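Local coordinates for butyrophilin subfamily 1 member A1 (Bos taurus, PDB 4HH8), which may function in the secretion of milk-fat droplets and probably inhibits the proliferation of activated T cells; this chain is its extracellular immunoglobulin part, at residues P157-Q162 with C204-L209; K45-R50 with F112-N117; S103-Y108 with H124-A129; P58-S63 with G79-V84. The protein carries 1 engineered substitution. One frame throughout, in Å; residues are numbered along the deposited sequence.

Contact 1: P157-Q162 with C204-L209; sequences PEPQVQ and CAIRNL. Engineered in segment 204-209: A205 (natural residue Cys).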
loop_
_atom_site.group_PDB
_atom_site.type_symbol
_atom_site.label_atom_id
_atom_site.label_comp_id
_atom_site.label_asym_id
_atom_site.label_seq_id
_atom_site.Cartn_x
_atom_site.Cartn_y
_atom_site.Cartn_z
ATOM N N PRO A 157 3.796 2.157 -3.264
ATOM C CA PRO A 157 4.610 1.398 -4.213
ATOM C C PRO A 157 5.544 2.355 -4.956
ATOM O O PRO A 157 5.928 3.395 -4.394
ATOM C CB PRO A 157 3.544 0.730 -5.140
ATOM C CG PRO A 157 2.355 1.849 -5.176
ATOM C CD PRO A 157 2.387 2.346 -3.726
ATOM N N GLU A 158 5.951 2.003 -6.184
ATOM C CA GLU A 158 6.767 2.886 -7.001
ATOM C C GLU A 158 6.116 4.280 -7.041
ATOM O O GLU A 158 4.966 4.414 -7.442
ATOM C CB GLU A 158 6.902 2.328 -8.424
ATOM C CG GLU A 158 7.732 1.021 -8.528
ATOM C CD GLU A 158 6.897 -0.285 -8.327
ATOM O OE1 GLU A 158 5.793 -0.280 -7.739
ATOM O OE2 GLU A 158 7.339 -1.337 -8.796
ATOM N N PRO A 159 6.850 5.310 -6.627
ATOM C CA PRO A 159 6.346 6.685 -6.625
ATOM C C PRO A 159 6.614 7.383 -7.996
ATOM O O PRO A 159 7.488 6.959 -8.763
ATOM C CB PRO A 159 7.189 7.333 -5.513
ATOM C CG PRO A 159 8.552 6.641 -5.739
ATOM C CD PRO A 159 8.214 5.227 -6.040
ATOM N N GLN A 160 5.857 8.427 -8.294
ATOM C CA GLN A 160 5.990 9.144 -9.549
ATOM C C GLN A 160 6.810 10.379 -9.278
ATOM O O GLN A 160 6.716 10.958 -8.201
ATOM C CB GLN A 160 4.590 9.514 -10.077
ATOM C CG GLN A 160 4.477 10.695 -11.117
ATOM C CD GLN A 160 3.009 11.112 -11.363
ATOM O OE1 GLN A 160 2.565 12.167 -10.926
ATOM N NE2 GLN A 160 2.255 10.254 -12.013
ATOM N N VAL A 161 7.642 10.747 -10.246
ATOM C CA VAL A 161 8.467 11.928 -10.191
ATOM C C VAL A 161 7.892 12.935 -11.208
ATOM O O VAL A 161 7.584 12.554 -12.308
ATOM C CB VAL A 161 9.906 11.601 -10.596
ATOM C CG1 VAL A 161 10.778 12.834 -10.537
ATOM C CG2 VAL A 161 10.532 10.454 -9.694
ATOM N N GLN A 162 7.761 14.211 -10.837
ATOM C CA GLN A 162 7.309 15.235 -11.768
ATOM C C GLN A 162 8.227 16.445 -11.609
ATOM O O GLN A 162 8.425 16.930 -10.509
ATOM C CB GLN A 162 5.807 15.562 -11.519
ATOM C CG GLN A 162 5.251 16.880 -12.113
ATOM C CD GLN A 162 4.007 17.449 -11.310
ATOM O OE1 GLN A 162 4.096 17.807 -10.104
ATOM N NE2 GLN A 162 2.872 17.547 -11.993
ATOM N N CYS A 204 10.795 19.544 -8.018
ATOM C CA CYS A 204 10.709 18.119 -8.201
ATOM C C CYS A 204 9.613 17.684 -7.252
ATOM O O CYS A 204 9.662 18.038 -6.090
ATOM C CB CYS A 204 12.045 17.453 -7.813
ATOM S SG CYS A 204 11.955 15.605 -7.734
ATOM N N ALA A 205 8.619 16.940 -7.733
ATOM C CA ALA A 205 7.585 16.425 -6.866
ATOM C C ALA A 205 7.641 14.930 -6.911
ATOM O O ALA A 205 7.769 14.352 -7.988
ATOM C CB ALA A 205 6.181 16.910 -7.296
ATOM N N ILE A 206 7.547 14.301 -5.744
ATOM C CA ILE A 206 7.458 12.884 -5.682
ATOM C C ILE A 206 6.053 12.563 -5.201
ATOM O O ILE A 206 5.654 13.020 -4.139
ATOM C CB ILE A 206 8.480 12.255 -4.641
ATOM C CG1 ILE A 206 9.925 12.775 -4.835
ATOM C CG2 ILE A 206 8.435 10.783 -4.703
ATOM C CD1 ILE A 206 10.567 12.438 -6.162
ATOM N N ARG A 207 5.325 11.725 -5.915
ATOM C CA ARG A 207 3.948 11.511 -5.529
ATOM C C ARG A 207 3.634 10.058 -5.333
ATOM O O ARG A 207 3.938 9.245 -6.192
ATOM C CB ARG A 207 3.048 12.085 -6.649
ATOM C CG ARG A 207 1.553 12.011 -6.348
ATOM C CD ARG A 207 0.770 12.729 -7.440
ATOM N NE ARG A 207 -0.671 12.621 -7.245
ATOM C CZ ARG A 207 -1.391 13.462 -6.509
ATOM N NH1 ARG A 207 -0.802 14.473 -5.860
ATOM N NH2 ARG A 207 -2.698 13.288 -6.418
ATOM N N ASN A 208 2.983 9.734 -4.227
ATOM C CA ASN A 208 2.371 8.428 -4.066
ATOM C C ASN A 208 0.955 8.475 -4.679
ATOM O O ASN A 208 0.037 9.051 -4.082
ATOM C CB ASN A 208 2.337 8.076 -2.588
ATOM C CG ASN A 208 1.923 6.668 -2.323
ATOM O OD1 ASN A 208 0.924 6.222 -2.845
ATOM N ND2 ASN A 208 2.689 5.938 -1.472
ATOM N N LEU A 209 0.790 7.844 -5.846
ATOM C CA LEU A 209 -0.470 7.850 -6.633
ATOM C C LEU A 209 -1.641 7.132 -5.950
ATOM O O LEU A 209 -2.785 7.502 -6.121
ATOM C CB LEU A 209 -0.238 7.211 -7.997
ATOM C CG LEU A 209 0.836 7.942 -8.800
ATOM C CD1 LEU A 209 1.013 7.235 -10.121
ATOM C CD2 LEU A 209 0.350 9.337 -9.017
HETATM O O HOH W 1 2.597 5.516 -6.583
#
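Strand residues 160-162 and 204-208 run antiparallel, their axes 156° apart in direction and 4.7 Å at closest approach, with Q160-R207 and Q162-A205 as hydrogen-bonded pairs and V161-I206 as the non-hydrogen-bonded pair between them. Each hydrogen-bonded pair is joined by two backbone bonds; the one from Q160 N to R207 O measures 3.0 Å. Q160 O accepts R207 N and also receives the CA-H of I206, whose CA lies 3.3 Å away. These are strands C and F of the second immunoglobulin domain, and C204 forms the F-strand half of the disulfide with C150 that joins the two sheets. On the same face as that sulfur, V161 CG1 approaches C204 SG at 4.1 Å. V161 CG2 lies beside I206 CD1. With I206 CG1 beside its own backbone N (chi1 -50°), CG2 falls anti to that N and meets P159 CB at 3.8 Å. V188 and A190 of the opposing sheet cover V161. The other face carries the long polar chains: Q160 and R207 extend alongside each other, amide and guanidinium planes 24° apart. R207 ends in a salt bridge to E214. L209 crosses the Q160 chain, setting CD2 3.7 Å from Q160 NE2. Further along, Q162 OE1 rests 3.6 Å from CB of A205, an engineered residue replacing cysteine. Past the strand end, one water donates to E158 O and accepts from L209 N.

Contact 2: K45-R50 with F112-N117; sequences KGMELR and FRQDEN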
loop_
_atom_site.group_PDB
_atom_site.type_symbol
_atom_site.label_atom_id
_atom_site.label_comp_id
_atom_site.label_asym_id
_atom_site.label_seq_id
_atom_site.Cartn_x
_atom_site.Cartn_y
_atom_site.Cartn_z
ATOM N N LYS A 45 -21.621 -15.842 14.202
ATOM C CA LYS A 45 -21.042 -16.431 15.455
ATOM C C LYS A 45 -20.954 -17.940 15.377
ATOM O O LYS A 45 -21.959 -18.582 15.107
ATOM C CB LYS A 45 -21.878 -16.088 16.705
ATOM C CG LYS A 45 -21.789 -14.631 17.139
ATOM C CD LYS A 45 -22.361 -14.415 18.546
ATOM C CE LYS A 45 -22.872 -12.987 18.700
ATOM N NZ LYS A 45 -23.927 -12.885 19.760
ATOM N N GLY A 46 -19.768 -18.513 15.594
ATOM C CA GLY A 46 -19.612 -19.987 15.599
ATOM C C GLY A 46 -19.267 -20.615 14.266
ATOM O O GLY A 46 -19.070 -21.828 14.176
HETATM N N MSE A 47 -19.201 -19.798 13.217
HETATM C CA MSE A 47 -18.874 -20.277 11.885
HETATM C C MSE A 47 -17.372 -20.419 11.757
HETATM O O MSE A 47 -16.633 -19.822 12.509
HETATM C CB MSE A 47 -19.349 -19.270 10.836
HETATM C CG MSE A 47 -20.833 -19.295 10.608
HETATM SE SE MSE A 47 -21.286 -18.313 8.976
HETATM C CE MSE A 47 -20.818 -19.559 7.586
ATOM N N GLU A 48 -16.921 -21.194 10.795
ATOM C CA GLU A 48 -15.525 -21.139 10.447
ATOM C C GLU A 48 -15.301 -19.904 9.589
ATOM O O GLU A 48 -15.897 -19.778 8.514
ATOM C CB GLU A 48 -15.058 -22.404 9.703
ATOM C CG GLU A 48 -13.610 -22.299 9.167
ATOM C CD GLU A 48 -13.186 -23.503 8.315
ATOM O OE1 GLU A 48 -13.542 -24.637 8.683
ATOM O OE2 GLU A 48 -12.491 -23.317 7.280
ATOM N N LEU A 49 -14.448 -19.017 10.099
ATOM C CA LEU A 49 -13.994 -17.788 9.434
ATOM C C LEU A 49 -12.524 -17.954 9.066
ATOM O O LEU A 49 -11.704 -18.085 9.962
ATOM C CB LEU A 49 -14.135 -16.588 10.377
ATOM C CG LEU A 49 -15.520 -16.413 11.038
ATOM C CD1 LEU A 49 -15.513 -15.326 12.079
ATOM C CD2 LEU A 49 -16.664 -16.178 10.028
ATOM N N ARG A 50 -12.193 -17.960 7.778
ATOM C CA ARG A 50 -10.813 -18.157 7.336
ATOM C C ARG A 50 -10.389 -17.043 6.385
ATOM O O ARG A 50 -11.042 -16.827 5.367
ATOM C CB ARG A 50 -10.665 -19.498 6.610
ATOM C CG ARG A 50 -9.236 -19.797 6.149
ATOM C CD ARG A 50 -9.128 -21.047 5.237
ATOM N NE ARG A 50 -9.485 -22.245 5.992
ATOM C CZ ARG A 50 -8.630 -23.073 6.589
ATOM N NH1 ARG A 50 -7.311 -22.878 6.524
ATOM N NH2 ARG A 50 -9.109 -24.111 7.268
ATOM N N PHE A 112 -16.195 -18.266 4.753
ATOM C CA PHE A 112 -17.148 -18.504 5.842
ATOM C C PHE A 112 -17.719 -19.902 5.649
ATOM O O PHE A 112 -18.224 -20.185 4.579
ATOM C CB PHE A 112 -18.333 -17.556 5.739
ATOM C CG PHE A 112 -18.051 -16.161 6.155
ATOM C CD1 PHE A 112 -18.725 -15.605 7.227
ATOM C CD2 PHE A 112 -17.149 -15.376 5.459
ATOM C CE1 PHE A 112 -18.484 -14.288 7.607
ATOM C CE2 PHE A 112 -16.889 -14.069 5.846
ATOM C CZ PHE A 112 -17.546 -13.526 6.905
ATOM N N ARG A 113 -17.673 -20.752 6.676
ATOM C CA ARG A 113 -18.267 -22.090 6.593
ATOM C C ARG A 113 -19.139 -22.444 7.795
ATOM O O ARG A 113 -18.727 -22.262 8.940
ATOM C CB ARG A 113 -17.205 -23.189 6.417
ATOM C CG ARG A 113 -17.729 -24.621 6.807
ATOM C CD ARG A 113 -16.683 -25.731 6.695
ATOM N NE ARG A 113 -16.362 -25.950 5.292
ATOM C CZ ARG A 113 -15.496 -26.850 4.828
ATOM N NH1 ARG A 113 -14.827 -27.670 5.656
ATOM N NH2 ARG A 113 -15.294 -26.931 3.514
ATOM N N GLN A 114 -20.337 -22.957 7.513
ATOM C CA GLN A 114 -21.169 -23.623 8.513
ATOM C C GLN A 114 -21.507 -25.033 8.012
ATOM O O GLN A 114 -22.203 -25.198 7.009
ATOM C CB GLN A 114 -22.429 -22.818 8.819
ATOM C CG GLN A 114 -22.969 -23.039 10.228
ATOM C CD GLN A 114 -24.175 -22.143 10.527
ATOM O OE1 GLN A 114 -25.189 -22.163 9.801
ATOM N NE2 GLN A 114 -24.070 -21.343 11.592
ATOM N N ASP A 115 -20.985 -26.035 8.725
ATOM C CA ASP A 115 -20.985 -27.448 8.305
ATOM C C ASP A 115 -20.596 -27.669 6.843
ATOM O O ASP A 115 -19.411 -27.598 6.490
ATOM C CB ASP A 115 -22.325 -28.121 8.592
ATOM C CG ASP A 115 -22.741 -27.993 10.031
ATOM O OD1 ASP A 115 -21.926 -28.300 10.940
ATOM O OD2 ASP A 115 -23.906 -27.604 10.257
ATOM N N GLU A 116 -21.604 -27.929 6.011
ATOM C CA GLU A 116 -21.431 -28.275 4.589
ATOM C C GLU A 116 -21.557 -27.070 3.645
ATOM O O GLU A 116 -21.196 -27.146 2.458
ATOM C CB GLU A 116 -22.462 -29.352 4.191
ATOM C CG GLU A 116 -23.837 -29.159 4.881
ATOM C CD GLU A 116 -25.006 -29.886 4.198
ATOM O OE1 GLU A 116 -24.784 -30.704 3.265
ATOM O OE2 GLU A 116 -26.164 -29.626 4.610
ATOM N N ASN A 117 -22.107 -25.975 4.163
ATOM C CA ASN A 117 -22.293 -24.753 3.385
ATOM C C ASN A 117 -21.107 -23.800 3.566
ATOM O O ASN A 117 -20.792 -23.375 4.682
ATOM C CB ASN A 117 -23.579 -24.035 3.803
ATOM C CG ASN A 117 -24.812 -24.956 3.841
ATOM O OD1 ASN A 117 -25.101 -25.675 2.895
ATOM N ND2 ASN A 117 -25.555 -24.889 4.931
#
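In the V-set domain, strand C (E48-R50) meets strand F (F112-Q114) at the end of the sheet where strand F turns into G through a type II' turn, Q114 to N117. E48 and R113 form an antiparallel hydrogen-bonded pair: R113 N gives to E48 O at 2.7 Å and E48 N to R113 O at 2.8 Å. L49 and F112 make the adjoining non-hydrogen-bonded pair. L49 CD2 sits over one face of the F112 ring, 3.9 Å from its centroid and 30° off the normal, a CH-pi contact. Selenomethionine M47 comes from another direction, its SE at the ring edge, 5.5 Å from the centroid, in a Met-aromatic contact. The bend at chi3 (78°) turns M47 CE onto the backbone of strand F, 3.3 Å from R113 C. On the reverse face E48 and R113 lie side by side, but E48 OE1 stands 4.5 Å from R113 NH1 and well out of the guanidinium plane, so only charge attraction is likely; E48 OE2 instead forms a salt bridge with R50, whose N-H...O bonds are weak. F112 and M47 pack inward on L38 of strand 32-39, F112 also on C36, while strand 61-64 flanks strand C through L49 and S63.

Contact 3: S103-Y108 with H124-A129; sequences SDDGEY and HLKVAA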
loop_
_atom_site.group_PDB
_atom_site.type_symbol
_atom_site.label_atom_id
_atom_site.label_comp_id
_atom_site.label_asym_id
_atom_site.label_seq_id
_atom_site.Cartn_x
_atom_site.Cartn_y
_atom_site.Cartn_z
ATOM N N SER A 103 5.071 -6.340 2.035
ATOM C CA SER A 103 4.757 -7.741 1.686
ATOM C C SER A 103 3.300 -8.167 1.951
ATOM O O SER A 103 2.840 -9.171 1.390
ATOM C CB SER A 103 5.686 -8.684 2.460
ATOM O OG SER A 103 5.629 -8.345 3.841
ATOM N N ASP A 104 2.576 -7.418 2.795
ATOM C CA ASP A 104 1.154 -7.667 3.045
ATOM C C ASP A 104 0.238 -7.232 1.896
ATOM O O ASP A 104 -0.946 -7.621 1.853
ATOM C CB ASP A 104 0.713 -6.950 4.315
ATOM C CG ASP A 104 1.379 -7.509 5.541
ATOM O OD1 ASP A 104 1.595 -8.747 5.570
ATOM O OD2 ASP A 104 1.657 -6.732 6.471
ATOM N N ASP A 105 0.769 -6.423 0.974
ATOM C CA ASP A 105 0.013 -5.983 -0.215
ATOM C C ASP A 105 -0.425 -7.167 -1.066
ATOM O O ASP A 105 0.361 -8.083 -1.297
ATOM C CB ASP A 105 0.912 -5.096 -1.072
ATOM C CG ASP A 105 0.147 -4.337 -2.129
ATOM O OD1 ASP A 105 -0.116 -3.140 -1.925
ATOM O OD2 ASP A 105 -0.197 -4.930 -3.160
ATOM N N GLY A 106 -1.676 -7.148 -1.519
ATOM C CA GLY A 106 -2.172 -8.178 -2.421
ATOM C C GLY A 106 -3.606 -8.597 -2.164
ATOM O O GLY A 106 -4.359 -7.937 -1.442
ATOM N N GLU A 107 -3.959 -9.731 -2.739
ATOM C CA GLU A 107 -5.323 -10.262 -2.727
ATOM C C GLU A 107 -5.485 -11.197 -1.541
ATOM O O GLU A 107 -4.635 -12.065 -1.287
ATOM C CB GLU A 107 -5.565 -11.050 -4.028
ATOM C CG GLU A 107 -6.987 -11.591 -4.181
ATOM C CD GLU A 107 -7.133 -12.582 -5.359
ATOM O OE1 GLU A 107 -7.489 -12.109 -6.472
ATOM O OE2 GLU A 107 -6.868 -13.817 -5.170
ATOM N N TYR A 108 -6.586 -11.046 -0.828
ATOM C CA TYR A 108 -6.916 -11.967 0.253
ATOM C C TYR A 108 -8.249 -12.570 -0.080
ATOM O O TYR A 108 -9.045 -11.954 -0.798
ATOM C CB TYR A 108 -7.024 -11.217 1.585
ATOM C CG TYR A 108 -5.709 -10.722 2.094
ATOM C CD1 TYR A 108 -5.068 -11.367 3.176
ATOM C CD2 TYR A 108 -5.068 -9.632 1.496
ATOM C CE1 TYR A 108 -3.844 -10.914 3.662
ATOM C CE2 TYR A 108 -3.818 -9.178 1.958
ATOM C CZ TYR A 108 -3.225 -9.810 3.047
ATOM O OH TYR A 108 -2.007 -9.376 3.522
ATOM N N HIS A 124 -8.961 -6.827 -1.353
ATOM C CA HIS A 124 -7.671 -6.410 -1.849
ATOM C C HIS A 124 -7.127 -5.500 -0.798
ATOM O O HIS A 124 -7.805 -4.574 -0.404
ATOM C CB HIS A 124 -7.767 -5.686 -3.203
ATOM C CG HIS A 124 -8.299 -6.545 -4.312
ATOM N ND1 HIS A 124 -7.531 -7.501 -4.955
ATOM C CD2 HIS A 124 -9.527 -6.594 -4.891
ATOM C CE1 HIS A 124 -8.259 -8.093 -5.889
ATOM N NE2 HIS A 124 -9.477 -7.565 -5.867
ATOM N N LEU A 125 -5.938 -5.816 -0.283
ATOM C CA LEU A 125 -5.202 -4.868 0.543
ATOM C C LEU A 125 -4.222 -4.083 -0.318
ATOM O O LEU A 125 -3.433 -4.654 -1.049
ATOM C CB LEU A 125 -4.449 -5.594 1.656
ATOM C CG LEU A 125 -3.740 -4.615 2.589
ATOM C CD1 LEU A 125 -4.735 -3.636 3.211
ATOM C CD2 LEU A 125 -2.967 -5.368 3.643
ATOM N N LYS A 126 -4.290 -2.765 -0.265
ATOM C CA LYS A 126 -3.321 -1.931 -0.978
ATOM C C LYS A 126 -2.489 -1.204 0.033
ATOM O O LYS A 126 -3.019 -0.382 0.728
ATOM C CB LYS A 126 -4.021 -0.876 -1.853
ATOM C CG LYS A 126 -4.683 -1.415 -3.127
ATOM C CD LYS A 126 -3.675 -1.800 -4.152
ATOM C CE LYS A 126 -4.327 -1.945 -5.483
ATOM N NZ LYS A 126 -3.255 -2.296 -6.418
ATOM N N VAL A 127 -1.182 -1.452 0.059
ATOM C CA VAL A 127 -0.320 -0.848 1.057
ATOM C C VAL A 127 0.399 0.337 0.451
ATOM O O VAL A 127 0.749 0.301 -0.729
ATOM C CB VAL A 127 0.725 -1.843 1.650
ATOM C CG1 VAL A 127 1.581 -1.113 2.648
ATOM C CG2 VAL A 127 0.024 -3.089 2.260
ATOM N N ALA A 128 0.614 1.368 1.255
ATOM C CA ALA A 128 1.273 2.565 0.809
ATOM C C ALA A 128 2.244 3.085 1.876
ATOM O O ALA A 128 2.022 2.920 3.070
ATOM C CB ALA A 128 0.245 3.640 0.475
ATOM N N ALA A 129 3.345 3.672 1.439
ATOM C CA ALA A 129 4.192 4.414 2.355
ATOM C C ALA A 129 4.539 5.673 1.660
ATOM O O ALA A 129 4.776 5.686 0.451
ATOM C CB ALA A 129 5.442 3.654 2.689
#
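D104 meets L125 through its backbone: L125 CD2 lies 3.5 Å from D104 O, and the same carbonyl accepts Y108 OH at 2.6 Å, in plane and on a lone pair. This is the tyrosine corner of the D-x-G-x-Y-x-C motif leading into strand F of the V-set domain. D105 puts OD1 where a strand partner's carbonyl would be, 2.8 Å from V127 N, in an almost straight bond (N-H...O 177°). CG lies opposite the backbone N (chi1 -167°), which swings the carboxylate across to strand G; OD1 is met on its anti side, 28° out of the carboxylate plane. With an alanine here, V127 N would probably lose its acceptor and the end of strand G one of its ties to the corner. G106 then starts the ladder, G106 N giving to L125 O at 3.1 Å and L125 N to G106 O at 2.9 Å. E107 runs alongside H124, its CG 4.1 Å from H124 CE1. Y108 CE2 approaches L125 CB at 3.7 Å, the ring lying beside the leucine. D104 forms a salt bridge with R80, strand 24-27 runs along the far edge of strand G through backbone bonds to H124, K126 and A128, and L34 of strand 32-39 packs against Y108.

Contact 4: P58-S63 with G79-V84; sequences PAVFLS and GRVSLV. Unlike the reference sequence in segment 58-63: L62 (reference Val).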
loop_
_atom_site.group_PDB
_atom_site.type_symbol
_atom_site.label_atom_id
_atom_site.label_comp_id
_atom_site.label_asym_id
_atom_site.label_seq_id
_atom_site.Cartn_x
_atom_site.Cartn_y
_atom_site.Cartn_z
ATOM N N PRO A 58 -1.521 -23.025 5.245
ATOM C CA PRO A 58 -1.878 -22.247 6.437
ATOM C C PRO A 58 -2.467 -20.886 6.057
ATOM O O PRO A 58 -2.158 -20.349 4.986
ATOM C CB PRO A 58 -0.557 -22.083 7.178
ATOM C CG PRO A 58 0.512 -22.720 6.323
ATOM C CD PRO A 58 -0.066 -23.026 4.999
ATOM N N ALA A 59 -3.339 -20.371 6.933
ATOM C CA ALA A 59 -4.175 -19.221 6.647
ATOM C C ALA A 59 -3.571 -17.981 7.276
ATOM O O ALA A 59 -2.677 -18.079 8.107
ATOM C CB ALA A 59 -5.586 -19.447 7.184
ATOM N N VAL A 60 -4.037 -16.813 6.830
ATOM C CA VAL A 60 -3.722 -15.549 7.476
ATOM C C VAL A 60 -4.376 -15.520 8.869
ATOM O O VAL A 60 -3.762 -15.084 9.849
ATOM C CB VAL A 60 -4.232 -14.359 6.597
ATOM C CG1 VAL A 60 -4.125 -13.015 7.338
ATOM C CG2 VAL A 60 -3.469 -14.318 5.320
ATOM N N PHE A 61 -5.635 -15.959 8.932
ATOM C CA PHE A 61 -6.421 -15.950 10.161
ATOM C C PHE A 61 -7.475 -17.066 10.083
ATOM O O PHE A 61 -8.093 -17.313 9.022
ATOM C CB PHE A 61 -7.067 -14.588 10.455
ATOM C CG PHE A 61 -7.954 -14.610 11.671
ATOM C CD1 PHE A 61 -7.427 -14.396 12.941
ATOM C CD2 PHE A 61 -9.289 -14.936 11.560
ATOM C CE1 PHE A 61 -8.241 -14.474 14.072
ATOM C CE2 PHE A 61 -10.093 -15.038 12.693
ATOM C CZ PHE A 61 -9.573 -14.802 13.949
ATOM N N LEU A 62 -7.610 -17.795 11.183
ATOM C CA LEU A 62 -8.570 -18.882 11.251
ATOM C C LEU A 62 -9.270 -18.913 12.612
ATOM O O LEU A 62 -8.623 -18.978 13.668
ATOM C CB LEU A 62 -7.934 -20.229 10.893
ATOM C CG LEU A 62 -8.907 -21.411 10.830
ATOM C CD1 LEU A 62 -10.080 -21.174 9.855
ATOM C CD2 LEU A 62 -8.201 -22.778 10.532
ATOM N N SER A 63 -10.590 -18.782 12.577
ATOM C CA SER A 63 -11.423 -19.030 13.750
ATOM C C SER A 63 -12.295 -20.236 13.460
ATOM O O SER A 63 -12.875 -20.329 12.372
ATOM C CB SER A 63 -12.318 -17.844 14.025
ATOM O OG SER A 63 -12.958 -17.995 15.269
ATOM N N GLY A 79 0.139 -13.758 15.829
ATOM C CA GLY A 79 0.473 -12.716 16.786
ATOM C C GLY A 79 0.279 -11.283 16.279
ATOM O O GLY A 79 0.431 -10.343 17.054
ATOM N N ARG A 80 -0.063 -11.105 14.996
ATOM C CA ARG A 80 -0.392 -9.754 14.485
ATOM C C ARG A 80 -1.792 -9.696 13.846
ATOM O O ARG A 80 -2.167 -8.684 13.264
ATOM C CB ARG A 80 0.707 -9.244 13.524
ATOM C CG ARG A 80 1.134 -10.233 12.439
ATOM C CD ARG A 80 2.436 -9.822 11.661
ATOM N NE ARG A 80 2.235 -8.574 10.954
ATOM C CZ ARG A 80 2.144 -8.421 9.636
ATOM N NH1 ARG A 80 2.338 -9.429 8.776
ATOM N NH2 ARG A 80 1.917 -7.202 9.183
ATOM N N VAL A 81 -2.555 -10.785 13.964
ATOM C CA VAL A 81 -3.914 -10.868 13.407
ATOM C C VAL A 81 -4.952 -11.106 14.497
ATOM O O VAL A 81 -4.671 -11.764 15.500
ATOM C CB VAL A 81 -4.066 -11.986 12.337
ATOM C CG1 VAL A 81 -3.176 -11.718 11.140
ATOM C CG2 VAL A 81 -3.753 -13.370 12.930
ATOM N N SER A 82 -6.147 -10.559 14.297
ATOM C CA SER A 82 -7.261 -10.706 15.235
ATOM C C SER A 82 -8.573 -10.413 14.540
ATOM O O SER A 82 -8.618 -9.669 13.575
ATOM C CB SER A 82 -7.105 -9.813 16.491
ATOM O OG SER A 82 -7.142 -8.429 16.175
ATOM N N LEU A 83 -9.647 -10.979 15.078
ATOM C CA LEU A 83 -10.957 -10.889 14.496
ATOM C C LEU A 83 -11.586 -9.637 15.018
ATOM O O LEU A 83 -11.575 -9.402 16.224
ATOM C CB LEU A 83 -11.797 -12.085 14.951
ATOM C CG LEU A 83 -13.165 -12.254 14.298
ATOM C CD1 LEU A 83 -13.034 -12.357 12.771
ATOM C CD2 LEU A 83 -13.837 -13.465 14.914
ATOM N N VAL A 84 -12.098 -8.815 14.107
ATOM C CA VAL A 84 -12.994 -7.719 14.476
ATOM C C VAL A 84 -14.438 -8.256 14.375
ATOM O O VAL A 84 -14.849 -8.792 13.335
ATOM C CB VAL A 84 -12.793 -6.485 13.597
ATOM C CG1 VAL A 84 -13.764 -5.338 14.027
ATOM C CG2 VAL A 84 -11.337 -6.023 13.657
#
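F61 and V81 bring together strand C' (61-63) and strand D (81-84), which belong to opposite sheets of the V-set sandwich; the short axes pass 7.7 Å apart at 52°, and no hydrogen bond crosses between the segments. The contact is held mainly by apolar side chains. V81 CG2 comes in at the edge of the F61 ring, in its plane, 3.8 Å from F61 CD1. At the far end of the ring, F61 CZ reaches L83 CB at 3.7 Å, and L83 CD1 lies 4.0 Å from F61 CE2; the two side chains cross at about a right angle. The F61 ring is carried toward strand D by a chi1 of 176°, which puts CG opposite the backbone N, and it spans V81 to L83. V60 CG1 adds a looser touch on V81 CG1 at 4.1 Å.

The other kind of approach is a methyl packed on a backbone carbonyl: V60 O lies 3.5 Å from V81 CG2, a methyl set between the backbone N and carbonyl carbon of its own residue. V60 and F61 both face W51 in a classic beta bulge, which lets consecutive side chains serve this interface. Replacing F61 with an alanine is likely to open a gap between V81 and L83 and leave V95 and E73 without its ring. Lacking directional bonds across it, the contact depends on the fit of these aliphatic and aromatic surfaces.

Overall arrangement
Contacts 2, 3 and 4 lie in the V-set domain and contact 1 in the second immunoglobulin domain, with about 43 Å between the centres of contacts 1 and 2. Strand 106-114 serves both contact 2 and contact 3, about 25 Å apart by their centres. Contact 4 adjoins contact 2 through strand 61-64, next to strand 48-52 in the same sheet: S63 N lies 2.9 Å from L49 O, a probable hydrogen bond. Contacts 3 and 4 are tied by the salt bridge of R80 NH2 to D104 OD2, 2.8 Å, and by Y108 CE1 on V60 CG2. Across the domain boundary, contact 3 meets contact 1 where N208 ND2 lies 2.8 Å from A129 O, a probable hydrogen bond linking the two domains.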